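Local coordinates for protein peptidoglycan-N-acetylmuramic acid deacetylase PdaA (Bacillus subtilis, PDB 1NY1) that removes the acetyl group from N-acetylmuramic acid residues of peptidoglycan, a step in making the muramic delta-lactam of the spore cortex that germination requires, at residues A[30-35]-A[153-158]; A[56-61]-A[85-90]; A[90-95]-A[129-134]. One frame throughout, in Å; residues are numbered along the deposited sequence.

Contact 1. Residues A[30-35]-A[153-158]; sequences EKYDAF and ETKRLG
The Tyr32 ring meets Lys155 at its edge, near the ring plane, where CD1 of Tyr32 lies 4.0 Å from CD of Lys155. One face of the same ring carries the aliphatic part of its neighbour Lys31, whose CG sits 4.0 Å above the plane and offset toward the rim. Tyr32 and Lys155 cross at about a right angle, and the lysine passes the aromatic edge on its way to the carboxylate of Asp33. Lys155 spans the gap because its CG stands opposite the backbone N (chi1 176°) and every later torsion is extended. At its far end NZ forms a long salt bridge of 3.6 Å to OD2 of Asp33, and CE of Lys155 lies at 3.5 Å from that same oxygen. NZ of Lys155 also comes within 3.7 Å of the carbonyl O of Lys31, too far to count as a bond.

Both segments are helix C-termini closed by a Schellman motif. Asp33, with positive phi, is the C-prime residue ending helix 23-31, and Gly158 takes the corresponding place after helix 148-156. Lys155 thus reaches from the last turn of one helix to the terminating turn of the other, where its positive charge would probably suit the negative end of the helix dipole.

The polar ends of Tyr32 and Lys31 turn to a different partner: Tyr32 OH is hydrogen-bonded to Glu148, and Lys31 NZ forms a salt bridge with it, which ties the end of helix 23-31 to the start of helix 148-156. Asp33 and Ala34 also touch strand 160-161, which follows Gly158.

Contact 2. Residues A[56-61]-A[85-90]; sequences GYTPKV and PQLIKR
Leu87 points its forked end at the first turn of helix 58-67, CD1 mainly toward Thr58 and CD2 mainly toward Pro59. CD1 of Leu87 lies 3.9 Å from CB of Thr58, while CD2 rests against the pyrrolidine ring of Pro59, 3.8 Å from its CG. The leucine crosses both partners obliquely and touches them with its two methyls. With CG opposite its own carbonyl carbon (chi1 -74°) and CD1 and CD2 splayed beyond it, Leu87 straddles the Thr58–Pro59 pair. Thr58 meets it with carbon: its CG2 stands opposite the backbone N and approaches both leucine methyls, whereas OG1 is turned to hydrogen bonds with Glu54 and Thr200.

One turn further on, Arg90 approaches the same proline from a different side. Its chain bends at chi3 (66°), and NH1 of Arg90 gives a weak hydrogen bond of 3.4 Å to the carbonyl O of Pro59, with an N-H...O angle of 135°. The guanidinium meets that oxygen at a slant. Its stronger partners are acidic: Glu94, just past the end of its own helix, and Asp63 on helix 58-67, so the bond to Pro59 is a secondary hold on a group already fixed by two carboxylates.

The contact joins helices 58-67 and 85-93 of the NodB-type deacetylase domain; strand 73-76 of the parallel sheet and the short helix 78-83 lie between them in sequence. Leu87 also packs on Leu62 of helix 58-67 and on Phe80 of helix 78-83, while helix 58-67 in turn meets helix 205-219 through Lys60 and Val61.

Contact 3. Residues A[90-95]-A[129-134]; sequences RMSDEG and KITGKQ
Ser92 and Thr131 meet through carbon: CB of Ser92 lies 3.5 Å from CG2 of Thr131, the closest approach between the two segments. OG of Ser92 lies 3.7 Å from CB of Thr131 and touches one methylene of Lys133, CD, at 3.8 Å. These are van der Waals contacts.

No hydrogen bond links the segments; those of Thr131 are made along its own helix end. Its OG1 sits between its backbone N and carbonyl carbon (chi1 68°), which turns it back to accept from N of Lys133 at 3.0 Å with an angle of 154°, an ST turn; it is also bonded to Val127 O. The turn starts on Thr131, the last residue of helix 113-131, and Gly132 after it has positive phi. On the other helix, Gly95 is the C-prime residue of the Schellman motif ending helix 85-93.

An alanine in place of Thr131 would take away both CG2 and OG1, and is likely to leave the backbone N of Lys133 without this acceptor and a gap beside CB of Ser92.

Arg90 and Glu94 form a salt bridge within 90-95, gripped side-on: NE to OE2 at 2.8 Å on the syn lone pair, and NH2 to OE1 at 2.8 Å. NH2 of Arg90 has a second acidic partner in Asp63 of helix 58-67.

No charged pair bridges the two segments, so the helix ends are joined by van der Waals contact alone: a serine CB and OG against a threonine methyl and one lysine methylene.

How the contacts relate
Contacts 2 and 3 lie on the same side of the chain's centre, 12 Å apart between their centres, and share helix 85-93 and Arg90. Contact 2 puts that helix against helix 58-67, contact 3 against helix 113-131, making it the middle member. Lys89 NZ reaches Ile130 O at 3.0 Å, a probable hydrogen bond, and Ile88 CG2 packs on Thr131 CG2. Contact 1 closes a loop in which both are nested; it lies opposite contact 2 across the chain's centre, 29 Å away between centres. From contact 3 it is 25 Å, nearest atoms about 8 Å apart without touching. Contact 2 is nearest the catalytic site: Thr58 is about 9 Å from His199, the probable proton donor, between side chains.

Contact 1. Residues A[30-35]-A[153-158]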
# COMPACT_ATOMS: atom_id res chain seq x y z
N GLU A 30 12.18 -12.12 -1.97
CA GLU A 30 12.20 -13.12 -0.91
C GLU A 30 13.51 -13.11 -0.13
O GLU A 30 13.53 -13.41 1.06
CB GLU A 30 11.94 -14.51 -1.49
CG GLU A 30 10.51 -14.70 -1.99
CD GLU A 30 9.48 -14.51 -0.90
OE1 GLU A 30 9.50 -15.28 0.09
OE2 GLU A 30 8.64 -13.58 -1.02
N LYS A 31 14.60 -12.76 -0.81
CA LYS A 31 15.89 -12.70 -0.14
C LYS A 31 15.87 -11.61 0.91
O LYS A 31 16.67 -11.61 1.85
CB LYS A 31 17.01 -12.40 -1.15
CG LYS A 31 18.39 -12.36 -0.53
CD LYS A 31 19.44 -11.78 -1.46
CE LYS A 31 19.56 -12.56 -2.76
NZ LYS A 31 20.67 -12.01 -3.60
N TYR A 32 14.94 -10.67 0.76
CA TYR A 32 14.82 -9.55 1.69
C TYR A 32 13.46 -9.49 2.37
O TYR A 32 13.07 -8.46 2.91
CB TYR A 32 15.13 -8.24 0.96
CG TYR A 32 16.57 -8.16 0.50
CD1 TYR A 32 17.60 -7.92 1.40
CD2 TYR A 32 16.91 -8.40 -0.84
CE1 TYR A 32 18.94 -7.92 1.00
CE2 TYR A 32 18.24 -8.40 -1.25
CZ TYR A 32 19.25 -8.17 -0.33
OH TYR A 32 20.56 -8.19 -0.73
N ASP A 33 12.73 -10.61 2.34
CA ASP A 33 11.41 -10.70 2.96
C ASP A 33 10.33 -9.79 2.40
O ASP A 33 9.25 -9.68 2.98
CB ASP A 33 11.52 -10.45 4.47
CG ASP A 33 12.38 -11.47 5.17
OD1 ASP A 33 12.15 -12.68 4.96
OD2 ASP A 33 13.27 -11.07 5.95
N ALA A 34 10.59 -9.14 1.27
CA ALA A 34 9.59 -8.26 0.67
C ALA A 34 8.54 -9.14 0.00
O ALA A 34 8.82 -10.28 -0.35
CB ALA A 34 10.24 -7.34 -0.35
N PHE A 35 7.33 -8.63 -0.17
CA PHE A 35 6.28 -9.42 -0.81
C PHE A 35 5.29 -8.55 -1.57
O PHE A 35 5.25 -7.33 -1.39
CB PHE A 35 5.54 -10.26 0.23
CG PHE A 35 4.97 -9.46 1.37
CD1 PHE A 35 3.75 -8.80 1.24
CD2 PHE A 35 5.68 -9.32 2.55
CE1 PHE A 35 3.24 -8.02 2.27
CE2 PHE A 35 5.18 -8.54 3.60
CZ PHE A 35 3.96 -7.89 3.46
N GLU A 153 19.25 -2.22 2.72
CA GLU A 153 19.33 -1.14 3.69
C GLU A 153 18.06 -0.94 4.50
O GLU A 153 18.12 -0.78 5.72
CB GLU A 153 19.70 0.17 3.01
CG GLU A 153 21.17 0.50 3.12
CD GLU A 153 21.63 0.52 4.56
OE1 GLU A 153 21.12 1.36 5.34
OE2 GLU A 153 22.49 -0.31 4.92
N THR A 154 16.91 -0.94 3.83
CA THR A 154 15.65 -0.74 4.52
C THR A 154 15.37 -1.90 5.47
O THR A 154 14.86 -1.69 6.57
CB THR A 154 14.48 -0.56 3.51
OG1 THR A 154 14.42 -1.68 2.61
CG2 THR A 154 14.67 0.72 2.71
N LYS A 155 15.73 -3.11 5.06
CA LYS A 155 15.55 -4.29 5.89
C LYS A 155 16.46 -4.18 7.11
O LYS A 155 16.09 -4.59 8.22
CB LYS A 155 15.89 -5.56 5.11
CG LYS A 155 15.83 -6.84 5.94
CD LYS A 155 16.31 -8.06 5.17
CE LYS A 155 16.30 -9.29 6.06
NZ LYS A 155 16.80 -10.51 5.38
N ARG A 156 17.65 -3.62 6.92
CA ARG A 156 18.59 -3.46 8.02
C ARG A 156 17.99 -2.50 9.03
O ARG A 156 18.24 -2.60 10.23
CB ARG A 156 19.92 -2.91 7.51
CG ARG A 156 21.02 -2.94 8.57
CD ARG A 156 22.35 -2.42 8.02
NE ARG A 156 22.65 -1.06 8.45
CZ ARG A 156 21.94 0.01 8.14
NH1 ARG A 156 20.85 -0.09 7.39
NH2 ARG A 156 22.32 1.21 8.57
N LEU A 157 17.18 -1.56 8.54
CA LEU A 157 16.52 -0.57 9.38
C LEU A 157 15.24 -1.12 10.00
O LEU A 157 14.51 -0.39 10.68
CB LEU A 157 16.19 0.68 8.56
CG LEU A 157 17.40 1.45 8.02
CD1 LEU A 157 16.92 2.63 7.19
CD2 LEU A 157 18.25 1.92 9.17
N GLY A 158 14.97 -2.40 9.77
CA GLY A 158 13.79 -3.04 10.33
C GLY A 158 12.52 -2.88 9.51
O GLY A 158 11.43 -3.19 10.00

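Contact 2. Residues A[56-61]-A[85-90]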
# COMPACT_ATOMS: atom_id res chain seq x y z
N GLY A 56 -9.65 15.74 -1.12
CA GLY A 56 -11.00 15.78 -0.58
C GLY A 56 -11.84 14.52 -0.41
O GLY A 56 -12.99 14.62 0.00
N TYR A 57 -11.27 13.35 -0.70
CA TYR A 57 -12.04 12.12 -0.60
C TYR A 57 -11.60 11.13 0.48
O TYR A 57 -12.30 10.15 0.73
CB TYR A 57 -12.03 11.40 -1.95
CG TYR A 57 -12.49 12.26 -3.11
CD1 TYR A 57 -13.80 12.72 -3.18
CD2 TYR A 57 -11.61 12.62 -4.13
CE1 TYR A 57 -14.23 13.53 -4.23
CE2 TYR A 57 -12.03 13.43 -5.19
CZ TYR A 57 -13.34 13.89 -5.23
OH TYR A 57 -13.77 14.71 -6.25
N THR A 58 -10.47 11.37 1.13
CA THR A 58 -10.01 10.41 2.13
C THR A 58 -11.00 10.22 3.29
O THR A 58 -11.12 9.11 3.81
CB THR A 58 -8.61 10.77 2.64
OG1 THR A 58 -7.72 10.82 1.52
CG2 THR A 58 -8.10 9.71 3.61
N PRO A 59 -11.70 11.28 3.71
CA PRO A 59 -12.66 11.12 4.81
C PRO A 59 -13.72 10.10 4.40
O PRO A 59 -14.11 9.25 5.21
CB PRO A 59 -13.23 12.51 4.98
CG PRO A 59 -12.06 13.38 4.68
CD PRO A 59 -11.46 12.71 3.45
N LYS A 60 -14.19 10.17 3.16
CA LYS A 60 -15.20 9.22 2.70
C LYS A 60 -14.63 7.81 2.62
O LYS A 60 -15.32 6.83 2.95
CB LYS A 60 -15.78 9.64 1.34
CG LYS A 60 -16.77 10.81 1.42
CD LYS A 60 -17.56 11.00 0.12
CE LYS A 60 -16.64 11.40 -1.04
NZ LYS A 60 -17.36 11.45 -2.36
N VAL A 61 -13.37 7.68 2.20
CA VAL A 61 -12.74 6.37 2.12
C VAL A 61 -12.69 5.75 3.51
O VAL A 61 -12.96 4.56 3.68
CB VAL A 61 -11.31 6.47 1.56
CG1 VAL A 61 -10.56 5.16 1.80
CG2 VAL A 61 -11.35 6.77 0.07
N PRO A 85 -2.92 16.28 9.38
CA PRO A 85 -2.80 15.71 10.73
C PRO A 85 -4.08 15.02 11.23
O PRO A 85 -4.02 13.93 11.80
CB PRO A 85 -2.45 16.92 11.60
CG PRO A 85 -1.78 17.85 10.63
CD PRO A 85 -2.61 17.72 9.39
N GLN A 86 -5.23 15.66 11.02
CA GLN A 86 -6.49 15.10 11.47
C GLN A 86 -6.80 13.75 10.81
O GLN A 86 -7.33 12.85 11.46
CB GLN A 86 -7.63 16.08 11.21
CG GLN A 86 -7.41 17.44 11.86
CD GLN A 86 -8.65 18.32 11.84
OE1 GLN A 86 -9.22 18.58 10.78
NE2 GLN A 86 -9.06 18.79 13.01
N LEU A 87 -6.48 13.61 9.53
CA LEU A 87 -6.72 12.35 8.83
C LEU A 87 -5.81 11.26 9.39
O LEU A 87 -6.24 10.12 9.56
CB LEU A 87 -6.48 12.51 7.33
CG LEU A 87 -7.56 13.28 6.56
CD1 LEU A 87 -7.13 13.46 5.12
CD2 LEU A 87 -8.88 12.52 6.63
N ILE A 88 -4.56 11.61 9.66
CA ILE A 88 -3.61 10.64 10.20
C ILE A 88 -4.15 10.14 11.53
O ILE A 88 -4.06 8.95 11.85
CB ILE A 88 -2.23 11.29 10.45
CG1 ILE A 88 -1.55 11.62 9.12
CG2 ILE A 88 -1.38 10.37 11.32
CD1 ILE A 88 -1.28 10.40 8.24
N LYS A 89 -4.72 11.06 12.31
CA LYS A 89 -5.27 10.72 13.61
C LYS A 89 -6.45 9.76 13.43
O LYS A 89 -6.62 8.82 14.21
CB LYS A 89 -5.73 12.00 14.33
CG LYS A 89 -5.95 11.83 15.83
CD LYS A 89 -4.79 12.41 16.65
CE LYS A 89 -4.73 13.93 16.55
NZ LYS A 89 -3.63 14.52 17.37
N ARG A 90 -7.27 10.00 12.41
CA ARG A 90 -8.42 9.13 12.15
C ARG A 90 -7.95 7.72 11.80
O ARG A 90 -8.50 6.74 12.29
CB ARG A 90 -9.28 9.64 10.99
CG ARG A 90 -10.29 10.71 11.35
CD ARG A 90 -11.36 10.78 10.28
NE ARG A 90 -12.17 9.56 10.21
CZ ARG A 90 -13.11 9.34 9.30
NH1 ARG A 90 -13.38 10.25 8.38
NH2 ARG A 90 -13.80 8.20 9.32

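Contact 3. Residues A[90-95]-A[129-134]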
# COMPACT_ATOMS: atom_id res chain seq x y z
N ARG A 90 -7.27 10.00 12.41
CA ARG A 90 -8.42 9.13 12.15
C ARG A 90 -7.95 7.72 11.80
O ARG A 90 -8.50 6.74 12.29
CB ARG A 90 -9.28 9.64 10.99
CG ARG A 90 -10.29 10.71 11.35
CD ARG A 90 -11.36 10.78 10.28
NE ARG A 90 -12.17 9.56 10.21
CZ ARG A 90 -13.11 9.34 9.30
NH1 ARG A 90 -13.38 10.25 8.38
NH2 ARG A 90 -13.80 8.20 9.32
N MSE A 91 -6.95 7.63 10.94
CA MSE A 91 -6.43 6.34 10.53
C MSE A 91 -6.03 5.56 11.77
O MSE A 91 -6.37 4.39 11.92
CB MSE A 91 -5.23 6.51 9.60
CG MSE A 91 -5.55 7.28 8.33
SE MSE A 91 -4.02 7.66 7.24
CE MSE A 91 -4.92 8.34 5.68
N SER A 92 -5.30 6.22 12.66
CA SER A 92 -4.83 5.59 13.88
C SER A 92 -5.97 5.21 14.83
O SER A 92 -6.03 4.08 15.31
CB SER A 92 -3.85 6.52 14.61
OG SER A 92 -3.35 5.91 15.78
N ASP A 93 -6.87 6.15 15.10
CA ASP A 93 -7.98 5.88 16.00
C ASP A 93 -8.98 4.85 15.47
O ASP A 93 -9.62 4.15 16.25
CB ASP A 93 -8.71 7.18 16.35
CG ASP A 93 -7.85 8.12 17.16
OD1 ASP A 93 -7.09 7.63 18.03
OD2 ASP A 93 -7.93 9.35 16.95
N GLU A 94 -9.11 4.76 14.15
CA GLU A 94 -10.05 3.82 13.56
C GLU A 94 -9.46 2.45 13.23
O GLU A 94 -10.03 1.69 12.45
CB GLU A 94 -10.71 4.47 12.34
CG GLU A 94 -11.87 5.38 12.76
CD GLU A 94 -12.17 6.49 11.78
OE1 GLU A 94 -12.31 6.21 10.58
OE2 GLU A 94 -12.28 7.65 12.23
N GLY A 95 -8.31 2.16 13.83
CA GLY A 95 -7.68 0.86 13.66
C GLY A 95 -6.90 0.56 12.40
O GLY A 95 -6.55 -0.60 12.16
N LYS A 129 4.12 12.22 16.74
CA LYS A 129 3.77 13.50 17.34
C LYS A 129 2.26 13.67 17.31
O LYS A 129 1.67 14.31 18.18
CB LYS A 129 4.42 14.64 16.56
CG LYS A 129 4.03 16.03 17.04
CD LYS A 129 4.53 17.11 16.09
CE LYS A 129 4.16 18.50 16.59
NZ LYS A 129 4.59 19.58 15.66
N ILE A 130 1.63 13.10 16.29
CA ILE A 130 0.19 13.20 16.12
C ILE A 130 -0.61 12.12 16.84
O ILE A 130 -1.57 12.41 17.54
CB ILE A 130 -0.18 13.14 14.62
CG1 ILE A 130 0.45 14.33 13.88
CG2 ILE A 130 -1.69 13.13 14.45
CD1 ILE A 130 0.34 14.25 12.37
N THR A 131 -0.19 10.87 16.66
CA THR A 131 -0.89 9.72 17.23
C THR A 131 -0.35 9.20 18.56
O THR A 131 -1.07 8.55 19.31
CB THR A 131 -0.86 8.55 16.26
OG1 THR A 131 0.48 8.07 16.14
CG2 THR A 131 -1.35 8.98 14.89
N GLY A 132 0.93 9.47 18.83
CA GLY A 132 1.52 8.98 20.06
C GLY A 132 1.71 7.48 19.94
O GLY A 132 1.98 6.79 20.93
N LYS A 133 1.58 6.97 18.72
CA LYS A 133 1.73 5.54 18.48
C LYS A 133 2.65 5.27 17.30
O LYS A 133 3.04 6.19 16.57
CB LYS A 133 0.35 4.91 18.22
CG LYS A 133 -0.64 5.13 19.36
CD LYS A 133 -2.00 4.54 19.05
CE LYS A 133 -3.02 4.88 20.13
NZ LYS A 133 -2.64 4.36 21.48
N GLN A 134 3.01 4.01 17.12
CA GLN A 134 3.86 3.62 16.01
C GLN A 134 3.60 2.17 15.61
O GLN A 134 3.77 1.24 16.40
CB GLN A 134 5.34 3.81 16.35
CG GLN A 134 6.24 3.46 15.18
CD GLN A 134 7.70 3.80 15.41
OE1 GLN A 134 8.55 3.51 14.56
NE2 GLN A 134 8.01 4.41 16.55